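Mandelate racemase/muconate lactonizing enzyme, C-terminal domain protein (Paracoccus denitrificans, PDB 3N4E) probably acts as a magnesium-dependent hydro-lyase of the mandelate racemase and muconate lactonizing enzyme family, within the enolase superfamily. Local coordinates at residues 6-11 against 62-67; 97-102 against 276-281; 192-197 against 217-222; 244-249 against 267-272; 302-307 against 355-360. All blocks are in the same frame, centred on the assembly; numbering follows the deposited sequence.

Contact 1: 6-11 against 62-67. With CA (calcium ion), chain D.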
# COMPACT_ATOMS: atom_id res chain seq x y z
N ALA A 6 -39.22 -34.65 6.47
CA ALA A 6 -39.72 -35.90 5.89
C ALA A 6 -39.36 -36.05 4.41
O ALA A 6 -39.07 -37.16 3.96
CB ALA A 6 -41.24 -36.02 6.08
N LYS A 7 -39.36 -34.95 3.67
CA LYS A 7 -39.30 -35.02 2.22
C LYS A 7 -38.91 -33.68 1.61
O LYS A 7 -39.44 -32.64 1.98
CB LYS A 7 -40.67 -35.49 1.67
CG LYS A 7 -40.74 -35.74 0.19
CD LYS A 7 -42.07 -36.40 -0.17
CE LYS A 7 -42.16 -36.69 -1.67
NZ LYS A 7 -43.21 -37.72 -2.00
N VAL A 8 -37.97 -33.73 0.67
CA VAL A 8 -37.56 -32.57 -0.10
C VAL A 8 -37.85 -32.79 -1.59
O VAL A 8 -37.42 -33.80 -2.19
CB VAL A 8 -36.06 -32.26 0.10
CG1 VAL A 8 -35.72 -30.91 -0.53
CG2 VAL A 8 -35.68 -32.29 1.59
N GLU A 9 -38.59 -31.85 -2.18
CA GLU A 9 -38.94 -31.93 -3.60
C GLU A 9 -38.41 -30.73 -4.36
O GLU A 9 -38.48 -29.59 -3.87
CB GLU A 9 -40.46 -32.05 -3.81
CG GLU A 9 -41.16 -33.14 -3.01
CD GLU A 9 -42.68 -33.01 -3.07
OE1 GLU A 9 -43.28 -33.56 -4.02
OE2 GLU A 9 -43.27 -32.35 -2.19
N ALA A 10 -37.86 -30.98 -5.54
CA ALA A 10 -37.35 -29.92 -6.39
C ALA A 10 -38.35 -29.75 -7.51
O ALA A 10 -38.65 -30.72 -8.22
CB ALA A 10 -35.99 -30.30 -6.95
N LEU A 11 -38.87 -28.53 -7.64
CA LEU A 11 -39.98 -28.25 -8.56
C LEU A 11 -39.72 -27.15 -9.61
O LEU A 11 -39.43 -26.00 -9.28
CB LEU A 11 -41.25 -27.94 -7.75
CG LEU A 11 -41.71 -28.91 -6.64
CD1 LEU A 11 -42.93 -28.34 -5.92
CD2 LEU A 11 -42.01 -30.31 -7.19
N PHE A 62 -29.65 -36.18 1.88
CA PHE A 62 -28.96 -35.80 3.10
C PHE A 62 -29.89 -35.13 4.11
O PHE A 62 -29.75 -35.35 5.30
CB PHE A 62 -27.78 -34.87 2.79
CG PHE A 62 -27.20 -34.21 4.00
CD1 PHE A 62 -26.31 -34.89 4.82
CD2 PHE A 62 -27.54 -32.90 4.33
CE1 PHE A 62 -25.77 -34.28 5.96
CE2 PHE A 62 -27.01 -32.28 5.45
CZ PHE A 62 -26.12 -32.97 6.27
N LEU A 63 -30.81 -34.32 3.61
CA LEU A 63 -31.67 -33.52 4.48
C LEU A 63 -32.78 -34.34 5.11
O LEU A 63 -33.13 -34.12 6.27
CB LEU A 63 -32.27 -32.33 3.71
CG LEU A 63 -31.42 -31.09 3.43
CD1 LEU A 63 -32.31 -29.96 2.88
CD2 LEU A 63 -30.67 -30.64 4.68
N GLU A 64 -33.33 -35.27 4.34
CA GLU A 64 -34.43 -36.11 4.81
C GLU A 64 -34.05 -36.96 6.04
O GLU A 64 -33.04 -37.66 6.04
CB GLU A 64 -34.95 -36.97 3.65
CG GLU A 64 -35.54 -36.14 2.52
CD GLU A 64 -36.06 -36.97 1.36
OE1 GLU A 64 -35.89 -38.22 1.36
OE2 GLU A 64 -36.63 -36.39 0.42
N GLY A 65 -34.87 -36.85 7.08
CA GLY A 65 -34.59 -37.50 8.36
C GLY A 65 -33.88 -36.62 9.38
O GLY A 65 -33.72 -37.01 10.53
N GLN A 66 -33.46 -35.43 8.96
CA GLN A 66 -32.72 -34.52 9.84
C GLN A 66 -33.66 -33.52 10.50
O GLN A 66 -34.85 -33.46 10.17
CB GLN A 66 -31.60 -33.80 9.07
CG GLN A 66 -30.53 -34.71 8.50
CD GLN A 66 -29.65 -35.36 9.57
OE1 GLN A 66 -29.70 -35.01 10.75
NE2 GLN A 66 -28.82 -36.31 9.14
N GLU A 67 -33.12 -32.73 11.42
CA GLU A 67 -33.92 -31.78 12.20
C GLU A 67 -34.08 -30.43 11.50
O GLU A 67 -33.09 -29.80 11.12
CB GLU A 67 -33.27 -31.57 13.57
CG GLU A 67 -33.22 -32.81 14.42
CD GLU A 67 -34.50 -33.01 15.18
OE1 GLU A 67 -35.52 -33.37 14.55
OE2 GLU A 67 -34.48 -32.82 16.42
CA CA D . -36.97 -38.45 -1.02
O HOH W 1 -37.76 -36.61 -2.28
O HOH W 2 -38.98 -39.07 0.30
O HOH W 3 -36.06 -40.83 -0.49
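Strand 5-14 runs past the C-terminal end of helix 49-63, and the two backbones come closest at Ala6 and Glu64, whose CA atoms are 5.4 Å apart. Glu64 is the first residue to leave the helical conformation, and it sits inside a type II turn from Leu63 to Gln66 that is closed by the bond from Gln66 N to Leu63 O. Gly65 occupies the turn position with positive phi, which glycine adopts without strain.

The side chain of Glu64 does most of the work. With CG anti to its own carbonyl carbon (chi1 -63°) and the chain extended beyond it, the carboxylate is carried alongside Lys7 to the strand backbone. There Val8 N donates to Glu64 OE2 over 3.0 Å in a nearly straight bond (171° at the hydrogen), meeting the oxygen on its anti side, 19° out of the carboxylate plane. The same carboxylate holds a calcium ion through both oxygens, OE1 at 2.6 Å and OE2 at 2.5 Å, so OE2 serves the metal and the strand together. A water on the ion, 2.4 Å from it, donates to Val8 O; one residue of strand thus meets the site through both its N-H and its carbonyl. Beside these polar bonds, Val8 CG2 packs on Leu63 CB at 4.0 Å, a branched apolar residue suiting a side chain that points into the sheet-helix interface.

Ala6 and Lys7 both face Thr31 in a classic beta bulge. Sheet packed against helix is the architecture of the enolase-type N-terminal domain, here with a peripheral calcium site at the seam.

Contact 2: 97-102 against 276-281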
# COMPACT_ATOMS: atom_id res chain seq x y z
N ALA A 97 -32.27 -21.99 -1.78
CA ALA A 97 -33.64 -22.50 -1.85
C ALA A 97 -33.99 -23.36 -0.63
O ALA A 97 -35.05 -23.17 -0.02
CB ALA A 97 -33.85 -23.29 -3.14
N CYS A 98 -33.10 -24.28 -0.26
CA CYS A 98 -33.33 -25.11 0.92
C CYS A 98 -33.36 -24.31 2.21
O CYS A 98 -34.18 -24.56 3.10
CB CYS A 98 -32.31 -26.25 1.00
SG CYS A 98 -32.43 -27.42 -0.38
N ASP A 99 -32.48 -23.31 2.30
CA ASP A 99 -32.39 -22.47 3.50
C ASP A 99 -33.71 -21.73 3.70
O ASP A 99 -34.24 -21.69 4.79
CB ASP A 99 -31.18 -21.52 3.43
CG ASP A 99 -31.15 -20.51 4.56
OD1 ASP A 99 -30.41 -20.71 5.55
OD2 ASP A 99 -31.86 -19.49 4.48
N ILE A 100 -34.24 -21.17 2.62
CA ILE A 100 -35.50 -20.46 2.68
C ILE A 100 -36.65 -21.39 3.09
O ILE A 100 -37.47 -21.02 3.94
CB ILE A 100 -35.83 -19.73 1.35
CG1 ILE A 100 -34.74 -18.70 1.02
CG2 ILE A 100 -37.19 -19.05 1.47
CD1 ILE A 100 -34.69 -18.25 -0.45
N ALA A 101 -36.70 -22.57 2.49
CA ALA A 101 -37.74 -23.55 2.82
C ALA A 101 -37.71 -23.92 4.30
O ALA A 101 -38.75 -23.96 4.94
CB ALA A 101 -37.64 -24.79 1.94
N LEU A 102 -36.51 -24.17 4.84
CA LEU A 102 -36.34 -24.51 6.26
C LEU A 102 -36.71 -23.35 7.18
O LEU A 102 -37.28 -23.58 8.25
CB LEU A 102 -34.91 -25.02 6.55
CG LEU A 102 -34.53 -26.36 5.89
CD1 LEU A 102 -33.03 -26.66 6.00
CD2 LEU A 102 -35.35 -27.53 6.43
N GLY A 276 -26.90 -18.15 0.01
CA GLY A 276 -27.10 -17.91 1.44
C GLY A 276 -28.49 -18.13 2.00
O GLY A 276 -28.63 -18.60 3.14
N GLY A 277 -29.51 -17.78 1.23
CA GLY A 277 -30.87 -17.80 1.75
C GLY A 277 -30.93 -16.79 2.87
O GLY A 277 -30.12 -15.85 2.91
N ILE A 278 -31.84 -16.98 3.80
CA ILE A 278 -31.98 -16.09 4.94
C ILE A 278 -30.75 -16.07 5.87
O ILE A 278 -30.27 -14.99 6.22
CB ILE A 278 -33.28 -16.42 5.73
CG1 ILE A 278 -34.48 -15.96 4.91
CG2 ILE A 278 -33.27 -15.72 7.06
CD1 ILE A 278 -35.76 -16.63 5.25
N THR A 279 -30.26 -17.24 6.26
CA THR A 279 -29.06 -17.34 7.11
C THR A 279 -27.86 -16.60 6.51
O THR A 279 -27.22 -15.81 7.20
CB THR A 279 -28.64 -18.82 7.40
OG1 THR A 279 -29.77 -19.56 7.85
CG2 THR A 279 -27.57 -18.87 8.47
N GLY A 280 -27.56 -16.89 5.25
CA GLY A 280 -26.41 -16.29 4.57
C GLY A 280 -26.54 -14.79 4.38
O GLY A 280 -25.57 -14.06 4.59
N MSE A 281 -27.73 -14.32 4.00
CA MSE A 281 -27.96 -12.89 3.80
C MSE A 281 -27.80 -12.07 5.07
O MSE A 281 -27.29 -10.95 5.02
CB MSE A 281 -29.32 -12.63 3.16
CG MSE A 281 -29.38 -13.03 1.71
SE MSE A 281 -28.20 -12.00 0.53
CE MSE A 281 -29.39 -10.48 0.29
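Asp99 reaches from helix 90-110 to the first turn of helix 277-291 and grips it with both carboxylate oxygens. OD1 receives the hydroxyl of Thr279 OG1 at 2.6 Å, through the syn lone pair. OD2 takes two backbone N-H groups: Thr279 N at 3.3 Å, from the syn side but 26° out of the carboxylate plane, and Ile278 N at 2.6 Å, a weak bond because it is strongly bent at the hydrogen. Three donors, one of them weak, probably restrict its rotation, and a negative charge at the amino end of a helix probably gains from the helix dipole.

The aspartate can enter because glycine clears the way. Gly277, with positive phi, brings bare backbone against Asp99, its C 3.3 Å from OD2; its CA also receives Ile100 CG1 at 4.0 Å. Asp99 CG lies anti to the backbone N (chi1 173°), which directs the carboxylate out of its own helix and across the gap.

Farther out, Thr279 OG1 is also hydrogen-bonded to Trp103 NE1, which helps set the orientation of the hydroxyl, while Leu75 and His71 of helix 71-81 pack against Asp99 and Thr279 respectively. The axes of segments 97-102 and 277-281 come within 7.8 Å, their directions 103° apart. A carboxylate bonded to the amino-terminal turn of another helix thus ties the helical part of the N-terminal domain to the enolase-type barrel domain.

Contact 3: 192-197 against 217-222. With CA (calcium ion), chain C.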
# COMPACT_ATOMS: atom_id res chain seq x y z
N ALA A 192 -36.21 13.13 -8.85
CA ALA A 192 -36.31 11.67 -8.90
C ALA A 192 -34.97 10.97 -8.63
O ALA A 192 -33.91 11.44 -9.04
CB ALA A 192 -36.88 11.22 -10.22
N VAL A 193 -35.06 9.85 -7.91
CA VAL A 193 -33.92 9.00 -7.65
C VAL A 193 -33.85 8.00 -8.81
O VAL A 193 -34.81 7.24 -9.05
CB VAL A 193 -34.04 8.32 -6.24
CG1 VAL A 193 -32.89 7.38 -5.95
CG2 VAL A 193 -34.12 9.37 -5.14
N ILE A 194 -32.75 8.03 -9.57
CA ILE A 194 -32.56 7.14 -10.72
C ILE A 194 -31.22 6.41 -10.66
O ILE A 194 -30.17 7.01 -10.37
CB ILE A 194 -32.64 7.85 -12.10
CG1 ILE A 194 -33.74 8.91 -12.12
CG2 ILE A 194 -32.90 6.83 -13.20
CD1 ILE A 194 -33.67 9.86 -13.30
N GLY A 195 -31.30 5.11 -10.92
CA GLY A 195 -30.13 4.27 -11.04
C GLY A 195 -30.02 3.76 -12.46
O GLY A 195 -31.01 3.73 -13.23
N PHE A 196 -28.79 3.37 -12.81
CA PHE A 196 -28.43 2.97 -14.14
C PHE A 196 -27.67 1.67 -14.01
O PHE A 196 -26.66 1.59 -13.31
CB PHE A 196 -27.56 4.05 -14.79
CG PHE A 196 -27.18 3.76 -16.23
CD1 PHE A 196 -26.21 2.80 -16.54
CD2 PHE A 196 -27.80 4.46 -17.28
CE1 PHE A 196 -25.87 2.54 -17.87
CE2 PHE A 196 -27.45 4.21 -18.61
CZ PHE A 196 -26.49 3.25 -18.91
N ASP A 197 -28.19 0.64 -14.66
CA ASP A 197 -27.63 -0.69 -14.54
C ASP A 197 -27.02 -1.06 -15.88
O ASP A 197 -27.73 -1.38 -16.84
CB ASP A 197 -28.69 -1.71 -14.10
CG ASP A 197 -28.11 -3.09 -13.84
OD1 ASP A 197 -26.94 -3.37 -14.20
OD2 ASP A 197 -28.83 -3.94 -13.28
N LEU A 217 -26.10 14.10 -14.72
CA LEU A 217 -27.55 13.98 -14.75
C LEU A 217 -28.15 13.66 -13.37
O LEU A 217 -29.32 13.32 -13.27
CB LEU A 217 -27.95 12.90 -15.76
CG LEU A 217 -27.72 13.19 -17.24
CD1 LEU A 217 -27.70 11.88 -18.03
CD2 LEU A 217 -28.77 14.18 -17.80
N GLY A 218 -27.33 13.76 -12.32
CA GLY A 218 -27.76 13.50 -10.95
C GLY A 218 -28.19 12.07 -10.60
O GLY A 218 -28.89 11.86 -9.60
N TYR A 219 -27.79 11.08 -11.40
CA TYR A 219 -28.11 9.68 -11.08
C TYR A 219 -27.54 9.28 -9.71
O TYR A 219 -26.49 9.79 -9.31
CB TYR A 219 -27.65 8.72 -12.18
CG TYR A 219 -28.65 8.53 -13.31
CD1 TYR A 219 -29.07 9.62 -14.08
CD2 TYR A 219 -29.16 7.28 -13.60
CE1 TYR A 219 -30.01 9.45 -15.10
CE2 TYR A 219 -30.07 7.09 -14.63
CZ TYR A 219 -30.50 8.18 -15.37
OH TYR A 219 -31.41 8.00 -16.38
N SER A 220 -28.23 8.40 -9.00
CA SER A 220 -27.85 8.06 -7.63
C SER A 220 -26.92 6.86 -7.52
O SER A 220 -26.05 6.85 -6.66
CB SER A 220 -29.08 7.85 -6.75
OG SER A 220 -29.65 9.10 -6.38
N TRP A 221 -27.09 5.85 -8.36
CA TRP A 221 -26.12 4.75 -8.42
C TRP A 221 -25.93 4.16 -9.80
O TRP A 221 -26.76 4.36 -10.69
CB TRP A 221 -26.42 3.67 -7.37
CG TRP A 221 -27.49 2.66 -7.72
CD1 TRP A 221 -27.29 1.41 -8.22
CD2 TRP A 221 -28.91 2.80 -7.55
NE1 TRP A 221 -28.49 0.76 -8.37
CE2 TRP A 221 -29.50 1.60 -7.97
CE3 TRP A 221 -29.74 3.84 -7.08
CZ2 TRP A 221 -30.89 1.38 -7.93
CZ3 TRP A 221 -31.11 3.62 -7.03
CH2 TRP A 221 -31.67 2.41 -7.46
N PHE A 222 -24.82 3.45 -9.95
CA PHE A 222 -24.33 2.94 -11.23
C PHE A 222 -24.00 1.47 -10.99
O PHE A 222 -23.04 1.14 -10.28
CB PHE A 222 -23.07 3.74 -11.60
CG PHE A 222 -22.52 3.46 -12.99
CD1 PHE A 222 -23.27 2.79 -13.96
CD2 PHE A 222 -21.24 3.90 -13.33
CE1 PHE A 222 -22.75 2.57 -15.23
CE2 PHE A 222 -20.71 3.69 -14.61
CZ PHE A 222 -21.48 3.02 -15.56
CA CA C . -28.67 -5.79 -12.04
O HOH W 4 -30.90 10.34 -8.78
O HOH W 5 -26.50 -5.63 -12.73
O HOH W 6 -30.19 -7.61 -13.54
O HOH W 7 -31.19 -6.15 -11.27
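The six-membered ring of Trp221 lies flat over Gly195, whose CA stands 3.9 Å from the ring centroid and only 8° off the ring normal, a CH-pi contact. Having no CB, glycine lets the indole settle directly on the backbone. At the edge of the same ring, near its plane, sits Val193 CG1. Trp221 CG takes the crowded position between backbone N and carbonyl carbon (chi1 81°), which folds the indole back over the neighbouring strand. On the opposite side of the sheet, Ile194 CB covers one face of the Tyr219 ring, 3.8 Å from its centroid, while Gly195 O lies at that ring's edge. The phenol oxygen of Tyr219 is bonded to Ala181 O on helix 174-188. The rings of Phe196 and Phe222 point the same way side by side, with planes at 71° and CD1 of Phe196 3.7 Å from CE1 of Phe222; Phe196 O lies in plane at the edge of the Phe222 ring.

These residues join parallel strands 194-197 and 221-223 of a right-handed beta-alpha-beta crossover, the repeating element of the TIM barrel, through helix 204-216. Gly218, at positive phi, ends that helix as the C-prime residue of a Schellman motif. The strands are tied by Ser220 N to Ile194 O at 2.8 Å and by Phe196 N to Trp221 O at 3.1 Å. At the carboxyl end of the first strand, Asp197 OD2 binds a calcium ion at 2.2 Å; OD1 accepts from a water on that ion and from Asn199 N. Glu223, next along from Phe222, is a further ligand.

Contact 4: 244-249 against 267-272. With CA (calcium ion), chain C.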
# COMPACT_ATOMS: atom_id res chain seq x y z
N THR A 244 -22.42 6.43 -6.84
CA THR A 244 -22.23 5.18 -6.12
C THR A 244 -22.26 3.97 -7.06
O THR A 244 -23.28 3.68 -7.68
CB THR A 244 -23.27 5.03 -4.98
OG1 THR A 244 -23.24 6.19 -4.14
CG2 THR A 244 -22.93 3.82 -4.12
N VAL A 245 -21.13 3.29 -7.18
CA VAL A 245 -21.06 2.10 -8.00
C VAL A 245 -21.54 0.92 -7.14
O VAL A 245 -21.09 0.76 -6.00
CB VAL A 245 -19.61 1.88 -8.54
CG1 VAL A 245 -19.38 0.46 -9.06
CG2 VAL A 245 -19.29 2.90 -9.62
N SER A 246 -22.46 0.12 -7.68
CA SER A 246 -22.96 -1.06 -6.96
C SER A 246 -22.73 -2.38 -7.71
O SER A 246 -22.74 -2.41 -8.95
CB SER A 246 -24.44 -0.91 -6.63
OG SER A 246 -25.25 -1.08 -7.78
N ALA A 247 -22.51 -3.45 -6.97
CA ALA A 247 -22.26 -4.78 -7.55
C ALA A 247 -22.60 -5.78 -6.48
O ALA A 247 -22.88 -5.39 -5.35
CB ALA A 247 -20.78 -4.93 -7.96
N GLY A 248 -22.55 -7.06 -6.82
CA GLY A 248 -22.75 -8.11 -5.83
C GLY A 248 -23.79 -9.15 -6.20
O GLY A 248 -23.86 -10.21 -5.58
N GLU A 249 -24.61 -8.85 -7.21
CA GLU A 249 -25.66 -9.77 -7.62
C GLU A 249 -25.06 -11.06 -8.16
O GLU A 249 -25.68 -12.11 -8.04
CB GLU A 249 -26.65 -9.14 -8.61
CG GLU A 249 -26.12 -8.85 -10.02
CD GLU A 249 -27.12 -8.04 -10.84
OE1 GLU A 249 -27.67 -8.56 -11.84
OE2 GLU A 249 -27.39 -6.87 -10.47
N MSE A 267 -21.44 -0.34 -2.16
CA MSE A 267 -22.85 -0.72 -2.24
C MSE A 267 -22.95 -2.16 -2.78
O MSE A 267 -22.62 -2.42 -3.94
CB MSE A 267 -23.62 0.26 -3.13
CG MSE A 267 -25.10 -0.00 -3.21
SE MSE A 267 -26.15 1.41 -4.13
CE MSE A 267 -27.44 0.23 -5.01
N VAL A 268 -23.39 -3.08 -1.95
CA VAL A 268 -23.35 -4.49 -2.32
C VAL A 268 -24.75 -5.08 -2.41
O VAL A 268 -25.64 -4.72 -1.61
CB VAL A 268 -22.41 -5.33 -1.40
CG1 VAL A 268 -20.97 -4.82 -1.47
CG2 VAL A 268 -22.90 -5.33 0.04
N GLN A 269 -24.94 -5.97 -3.38
CA GLN A 269 -26.25 -6.43 -3.80
C GLN A 269 -26.38 -7.96 -3.96
O GLN A 269 -26.88 -8.44 -4.99
CB GLN A 269 -26.59 -5.75 -5.14
CG GLN A 269 -26.27 -4.25 -5.18
CD GLN A 269 -26.72 -3.61 -6.46
OE1 GLN A 269 -26.03 -3.69 -7.47
NE2 GLN A 269 -27.89 -3.00 -6.43
N PRO A 270 -25.95 -8.73 -2.95
CA PRO A 270 -26.17 -10.18 -3.11
C PRO A 270 -27.67 -10.50 -3.15
O PRO A 270 -28.48 -9.70 -2.70
CB PRO A 270 -25.52 -10.78 -1.87
CG PRO A 270 -25.59 -9.66 -0.84
CD PRO A 270 -25.43 -8.39 -1.61
N ASP A 271 -28.03 -11.65 -3.71
CA ASP A 271 -29.42 -12.02 -3.92
C ASP A 271 -29.74 -13.27 -3.12
O ASP A 271 -29.08 -14.30 -3.27
CB ASP A 271 -29.67 -12.25 -5.42
CG ASP A 271 -31.07 -12.75 -5.73
OD1 ASP A 271 -31.71 -13.42 -4.89
OD2 ASP A 271 -31.52 -12.47 -6.86
N ILE A 272 -30.78 -13.18 -2.30
CA ILE A 272 -31.17 -14.24 -1.38
C ILE A 272 -31.49 -15.61 -2.03
O ILE A 272 -31.37 -16.64 -1.37
CB ILE A 272 -32.35 -13.76 -0.47
CG1 ILE A 272 -32.39 -14.55 0.85
CG2 ILE A 272 -33.71 -13.78 -1.23
CD1 ILE A 272 -33.15 -13.84 1.95
CA CA C . -28.67 -5.79 -12.04
O HOH W 8 -25.99 -12.98 -5.21
O HOH W 9 -25.18 -6.11 -8.50
O HOH W 6 -30.19 -7.61 -13.54
O HOH W 5 -26.50 -5.63 -12.73
O HOH W 7 -31.19 -6.15 -11.27
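Consecutive barrel strands 244-246 and 267-268 meet here at the rim of the metal site of the enolase-type barrel, running nearly parallel. Ala247 N donates to Met267 O at 3.2 Å, and Gln269 N returns a weak bond to Ala247 O at 2.9 Å. Ala247 thus uses both its backbone groups across the seam, and its small side chain turns away to pack on Leu260 of helix 254-263.

Ser246 OG lies between its backbone N and carbonyl carbon (chi1 74°), from where it donates to Gln269 OE1 at 2.7 Å. The hydroxyl approaches from above the amide, 65° out of the carbonyl plane, and so uses no lone pair. Gln269 NE2 is bonded to Glu223 OE1, so the amide links serine to a metal ligand. In the parallel beta/alpha barrel, residues that follow the strands at their carboxyl ends build the active site, and Glu249 is placed accordingly: its OE2 binds calcium at 2.3 Å, alongside Asp197 and Glu223, probably at the magnesium site of this family. A water bridges Glu249 OE2 and Gln269 OE1 and also accepts from Glu249 N. Glu249 OE1 forms a salt bridge with Lys84 of a neighbouring subunit.

Gly248 supplies the positive phi of the bend before Glu249, leaving room for Gln269 N. The selenomethionine Met267 lays CE against Ser246 CB at 3.6 Å, and Thr244 CG2 reaches Met267 CB at 3.8 Å.

Contact 5: 302-307 against 355-360. With CA (calcium ion), chain E.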
# COMPACT_ATOMS: atom_id res chain seq x y z
N PRO A 302 -41.03 -12.61 -7.89
CA PRO A 302 -42.18 -11.97 -7.23
C PRO A 302 -42.79 -12.74 -6.06
O PRO A 302 -43.54 -12.16 -5.29
CB PRO A 302 -43.22 -11.85 -8.37
CG PRO A 302 -42.67 -12.67 -9.53
CD PRO A 302 -41.46 -13.42 -9.04
N GLY A 303 -42.47 -14.02 -5.93
CA GLY A 303 -43.07 -14.83 -4.87
C GLY A 303 -42.10 -15.14 -3.75
O GLY A 303 -41.74 -14.27 -2.96
N VAL A 304 -41.67 -16.39 -3.67
CA VAL A 304 -40.92 -16.86 -2.51
C VAL A 304 -39.69 -15.99 -2.23
O VAL A 304 -39.49 -15.54 -1.11
CB VAL A 304 -40.56 -18.35 -2.64
CG1 VAL A 304 -39.52 -18.76 -1.59
CG2 VAL A 304 -41.84 -19.20 -2.53
N GLY A 305 -38.91 -15.75 -3.28
CA GLY A 305 -37.72 -14.91 -3.20
C GLY A 305 -37.99 -13.51 -2.69
O GLY A 305 -37.26 -13.03 -1.81
N HIS A 306 -39.02 -12.85 -3.23
CA HIS A 306 -39.46 -11.53 -2.75
C HIS A 306 -39.74 -11.53 -1.24
O HIS A 306 -39.31 -10.63 -0.52
CB HIS A 306 -40.71 -11.06 -3.49
CG HIS A 306 -41.37 -9.87 -2.87
ND1 HIS A 306 -40.90 -8.59 -3.01
CD2 HIS A 306 -42.48 -9.78 -2.09
CE1 HIS A 306 -41.68 -7.75 -2.35
NE2 HIS A 306 -42.64 -8.45 -1.77
N PHE A 307 -40.47 -12.54 -0.78
CA PHE A 307 -40.86 -12.64 0.62
C PHE A 307 -39.66 -12.82 1.53
O PHE A 307 -39.57 -12.16 2.57
CB PHE A 307 -41.91 -13.74 0.83
CG PHE A 307 -43.32 -13.28 0.59
CD1 PHE A 307 -44.20 -13.11 1.65
CD2 PHE A 307 -43.76 -12.96 -0.69
CE1 PHE A 307 -45.50 -12.66 1.44
CE2 PHE A 307 -45.06 -12.50 -0.91
CZ PHE A 307 -45.92 -12.35 0.15
N LEU A 355 -42.62 -17.55 6.07
CA LEU A 355 -42.56 -16.53 5.01
C LEU A 355 -43.83 -15.70 4.90
O LEU A 355 -43.76 -14.50 4.59
CB LEU A 355 -42.30 -17.19 3.65
CG LEU A 355 -40.88 -17.64 3.32
CD1 LEU A 355 -40.89 -18.41 2.02
CD2 LEU A 355 -39.94 -16.44 3.24
N GLY A 356 -44.97 -16.35 5.13
CA GLY A 356 -46.25 -15.72 4.90
C GLY A 356 -46.70 -15.78 3.45
O GLY A 356 -47.64 -15.10 3.07
N ILE A 357 -46.02 -16.60 2.65
CA ILE A 357 -46.38 -16.76 1.24
C ILE A 357 -47.51 -17.78 1.13
O ILE A 357 -47.47 -18.83 1.79
CB ILE A 357 -45.13 -17.15 0.36
CG1 ILE A 357 -45.49 -17.19 -1.13
CG2 ILE A 357 -44.51 -18.47 0.80
CD1 ILE A 357 -45.19 -15.92 -1.89
N VAL A 358 -48.55 -17.47 0.36
CA VAL A 358 -49.64 -18.43 0.18
C VAL A 358 -49.67 -18.99 -1.23
O VAL A 358 -49.77 -18.25 -2.22
CB VAL A 358 -51.05 -17.93 0.64
CG1 VAL A 358 -51.22 -18.14 2.15
CG2 VAL A 358 -51.32 -16.49 0.26
N VAL A 359 -49.59 -20.31 -1.28
CA VAL A 359 -49.52 -21.05 -2.51
C VAL A 359 -50.90 -21.62 -2.83
O VAL A 359 -51.61 -22.07 -1.94
CB VAL A 359 -48.48 -22.19 -2.42
CG1 VAL A 359 -48.34 -22.90 -3.76
CG2 VAL A 359 -47.12 -21.64 -1.99
N ASP A 360 -51.26 -21.57 -4.11
CA ASP A 360 -52.44 -22.24 -4.64
C ASP A 360 -51.98 -23.62 -5.11
O ASP A 360 -51.38 -23.74 -6.17
CB ASP A 360 -53.01 -21.43 -5.80
CG ASP A 360 -54.34 -21.95 -6.31
OD1 ASP A 360 -54.58 -23.18 -6.30
OD2 ASP A 360 -55.14 -21.11 -6.76
CA CA E . -53.26 -23.08 -0.56
O HOH W 10 -51.69 -23.89 0.83
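Apolar packing carries most of this contact, and Ile357 and Phe307 are at its centre. Ile357 CD1 lies over one face of the Phe307 ring, 3.9 Å from the centroid and 30° off the normal, so this CH-pi contact is displaced toward the CD2 and CE2 side, with CD2 3.5 Å away. Ile357 CG1 is anti to the backbone N (chi1 -174°), which sends the longer branch at the helix, where CD1 also reaches Gly303 C at 3.7 Å. A branched apolar chain with a slim terminal methyl suits a place between a ring and a helix start. Leu355 packs on the same helix turn through both methyls: its CD1 meets Val304 CG1 at 3.9 Å, the two side chains at about a right angle, and its CD2 lies 4.1 Å from Phe307 CB.

Polar atoms touch the ring too. Leu355 O lies near the plane of Phe307, 3.3 Å from CD1, where the positively polarised rim of the ring tolerates a carbonyl; the same oxygen accepts a bond from His311 NE2. Gly356, at positive phi, turns the chain between the two apolar residues, and its carbonyl is held by Asn338 ND2.

Metal binding comes last: Val359 O coordinates a calcium ion at 2.4 Å, with Glu361 as another ligand, just beyond the packed region.

Gly303 is the N-cap of helix 304-314, and Ile357 CD1 packs against its backbone. The loop carrying Leu355 and Ile357 follows strand 346-348 and precedes helix 361-367; Ile100 of helix 90-110 touches Leu355 and Val304, and Trp39 and Glu41 of strand 37-42 cover Val304.

Contacts 3 and 4 share the calcium site of the barrel and three waters on its ion, their centres about 15 Å apart; Phe222 and Thr244, on neighbouring strands, are probably joined by a hydrogen bond from Phe222 N to Thr244 O, 2.8 Å. Contact 2 is the hub between domains: Ile100 CG2 lies 3.8 Å from Leu355 CD1 of contact 5, and Ile272 CG1 of contact 4 is 3.3 Å from Gly277 O. Contact 1 meets contact 2 through Leu63 CD1 and Cys98 SG, 4.1 Å apart, yet the calcium ion bound by Glu64 is 35.5 Å from the calcium ion of the barrel site.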